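Local coordinates for protein exotoxin A (Pseudomonas aeruginosa, PDB 1IKP) that probably kills host cells by entering them and transferring ADP-ribose from NAD to elongation factor 2, using separate binding, targeting and catalytic domains, at residues 205-208 and 212-215. The protein carries 2 engineered substitutions. Numbering follows the deposited sequence. Where two conformers were deposited one is given.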
ATOM      1  N   VAL A 205     -11.942  13.950   5.987  1.00 20.15           N
ATOM      2  CA  VAL A 205     -10.489  13.944   5.951  1.00 19.89           C
ATOM      3  C   VAL A 205      -9.937  13.197   4.736  1.00 17.79           C
ATOM      4  O   VAL A 205      -9.026  13.684   4.059  1.00 19.01           O
ATOM      5  CB  VAL A 205      -9.896  13.317   7.245  1.00 19.13           C
ATOM      6  CG1 VAL A 205      -8.366  13.238   7.136  1.00 20.51           C
ATOM      7  CG2 VAL A 205     -10.282  14.171   8.455  1.00 21.60           C
ATOM      8  N   TYR A 206     -10.477  12.016   4.472  1.00 16.54           N
ATOM      9  CA  TYR A 206      -9.997  11.237   3.341  1.00 18.57           C
ATOM     10  C   TYR A 206     -10.199  12.022   2.047  1.00 17.96           C
ATOM     11  O   TYR A 206      -9.281  12.160   1.251  1.00 16.96           O
ATOM     12  CB  TYR A 206     -10.723   9.899   3.275  1.00 16.85           C
ATOM     13  CG  TYR A 206     -10.230   9.016   2.158  1.00 15.92           C
ATOM     14  CD1 TYR A 206      -9.139   8.165   2.343  1.00 15.97           C
ATOM     15  CD2 TYR A 206     -10.821   9.066   0.898  1.00 16.79           C
ATOM     16  CE1 TYR A 206      -8.652   7.395   1.301  1.00 17.14           C
ATOM     17  CE2 TYR A 206     -10.343   8.303  -0.147  1.00 17.35           C
ATOM     18  CZ  TYR A 206      -9.258   7.470   0.057  1.00 17.43           C
ATOM     19  OH  TYR A 206      -8.772   6.727  -0.986  1.00 19.43           O
ATOM     20  N   ASN A 207     -11.398  12.556   1.842  0.50 19.13           N
ATOM     21  CA  ASN A 207     -11.647  13.312   0.619  0.50 18.97           C
ATOM     22  C   ASN A 207     -10.636  14.435   0.422  0.50 20.22           C
ATOM     23  O   ASN A 207     -10.106  14.622  -0.674  0.50 19.59           O
ATOM     24  CB  ASN A 207     -13.053  13.905   0.618  0.50 22.04           C
ATOM     25  CG  ASN A 207     -13.329  14.713  -0.634  0.50 24.81           C
ATOM     26  OD1 ASN A 207     -13.285  14.186  -1.751  0.50 26.31           O
ATOM     27  ND2 ASN A 207     -13.596  16.001  -0.460  0.50 26.32           N
ATOM     28  N   TYR A 208     -10.370  15.193   1.481  1.00 18.75           N
ATOM     29  CA  TYR A 208      -9.422  16.288   1.375  1.00 18.54           C
ATOM     30  C   TYR A 208      -7.984  15.846   1.088  1.00 18.40           C
ATOM     31  O   TYR A 208      -7.341  16.372   0.175  1.00 19.16           O
ATOM     32  CB  TYR A 208      -9.453  17.148   2.645  1.00 19.91           C
ATOM     33  CG  TYR A 208      -8.459  18.288   2.627  1.00 21.84           C
ATOM     34  CD1 TYR A 208      -8.549  19.311   1.673  1.00 25.15           C
ATOM     35  CD2 TYR A 208      -7.431  18.355   3.563  1.00 22.55           C
ATOM     36  CE1 TYR A 208      -7.631  20.373   1.664  1.00 26.77           C
ATOM     37  CE2 TYR A 208      -6.513  19.405   3.562  1.00 27.26           C
ATOM     38  CZ  TYR A 208      -6.619  20.409   2.616  1.00 28.54           C
ATOM     39  OH  TYR A 208      -5.714  21.453   2.646  1.00 31.68           O
ATOM     40  N   GLN A 212      -9.963  12.663  -3.383  1.00 24.76           N
ATOM     41  CA  GLN A 212     -10.961  11.808  -4.005  1.00 29.65           C
ATOM     42  C   GLN A 212     -11.939  11.281  -2.968  1.00 27.02           C
ATOM     43  O   GLN A 212     -11.587  11.126  -1.801  1.00 23.47           O
ATOM     44  CB  GLN A 212     -10.278  10.638  -4.711  1.00 46.52           C
ATOM     45  CG  GLN A 212     -11.245   9.643  -5.311  1.00 53.31           C
ATOM     46  CD  GLN A 212     -10.757   9.097  -6.629  1.00 56.53           C
ATOM     47  OE1 GLN A 212      -9.705   8.458  -6.699  1.00 56.28           O
ATOM     48  NE2 GLN A 212     -11.515   9.351  -7.689  1.00 56.90           N
ATOM     49  N   ARG A 213     -13.167  11.004  -3.402  1.00 24.55           N
ATOM     50  CA  ARG A 213     -14.228  10.500  -2.532  1.00 29.82           C
ATOM     51  C   ARG A 213     -13.904   9.128  -1.971  1.00 25.65           C
ATOM     52  O   ARG A 213     -13.176   8.362  -2.590  1.00 21.38           O
ATOM     53  CB  ARG A 213     -15.544  10.385  -3.307  1.00 47.71           C
ATOM     54  CG  ARG A 213     -16.119  11.680  -3.846  1.00 61.82           C
ATOM     55  CD  ARG A 213     -16.714  12.543  -2.747  1.00 69.97           C
ATOM     56  NE  ARG A 213     -17.750  13.432  -3.268  1.00 74.20           N
ATOM     57  CZ  ARG A 213     -17.564  14.314  -4.245  1.00 76.12           C
ATOM     58  NH1 ARG A 213     -16.372  14.439  -4.817  1.00 77.02           N
ATOM     59  NH2 ARG A 213     -18.573  15.068  -4.657  1.00 77.64           N
ATOM     60  N   CYS A 214     -14.460   8.814  -0.804  1.00 22.54           N
ATOM     61  CA  CYS A 214     -14.243   7.507  -0.194  1.00 22.98           C
ATOM     62  C   CYS A 214     -14.745   6.407  -1.119  1.00 24.76           C
ATOM     63  O   CYS A 214     -14.133   5.345  -1.228  1.00 23.73           O
ATOM     64  CB  CYS A 214     -14.972   7.424   1.145  1.00 22.67           C
ATOM     65  SG  CYS A 214     -14.104   8.287   2.494  1.00 24.07           S
ATOM     66  N   ASN A 215     -15.869   6.675  -1.782  1.00 26.57           N
ATOM     67  CA  ASN A 215     -16.471   5.727  -2.712  1.00 29.93           C
ATOM     68  C   ASN A 215     -16.413   4.302  -2.174  1.00 25.33           C
ATOM     69  O   ASN A 215     -15.869   3.400  -2.814  1.00 23.80           O
ATOM     70  CB  ASN A 215     -15.760   5.814  -4.065  1.00 42.15           C
ATOM     71  CG  ASN A 215     -16.374   4.902  -5.104  1.00 48.77           C
ATOM     72  OD1 ASN A 215     -17.594   4.855  -5.263  1.00 52.97           O
ATOM     73  ND2 ASN A 215     -15.529   4.177  -5.826  1.00 40.90           N
TER
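Gln212 meets helix 205-210 with its backbone, as the chain leaves that helix and doubles back along its flank. Its carbonyl oxygen faces the CA of Asn207 at 3.3 Å in a nearly straight CA-H...O contact (172° at the hydrogen), and the same oxygen approaches Tyr206 CD2 at 3.5 Å. Asn207, a small polar residue, partly exposed, has CG anti to its N (chi1 179°), which swings the amide across to the loop; in the conformer given, one of two, OD1 comes within 3.6 Å of Arg213 N, a tentative approach. The glutamine side chain starts away from the helix, its OE1 taking a weak hydrogen bond from Arg432 of the catalytic region, a link between the binding and catalytic parts of the chain. Arg213 follows with its carbonyl oxygen at the edge of the tyrosine ring, 3.7 Å from Tyr206 CE2, where the slightly positive ring hydrogens suit an acceptor. Its side chain starts away from the helix and is exposed, as suits a charged residue. Cys214 then sets its sulfur obliquely to the buried ring of Tyr206, 4.6 Å from the centroid and 49° off the normal, with CD2 the nearest ring atom. This sulfur is tied to Cys197 by a disulfide, and Tyr206 also packs on Cys197, so the tyrosine lies against both halves of the bridge; a flat, polarisable aromatic suits that place. The chemistry is thus mainly van der Waals and weakly electrostatic, consistent with the loop being fixed largely by its disulfide to Cys197, with Tyr206 packed against that bridge, and by a hydrogen bond from Lys194 to the Cys214 carbonyl.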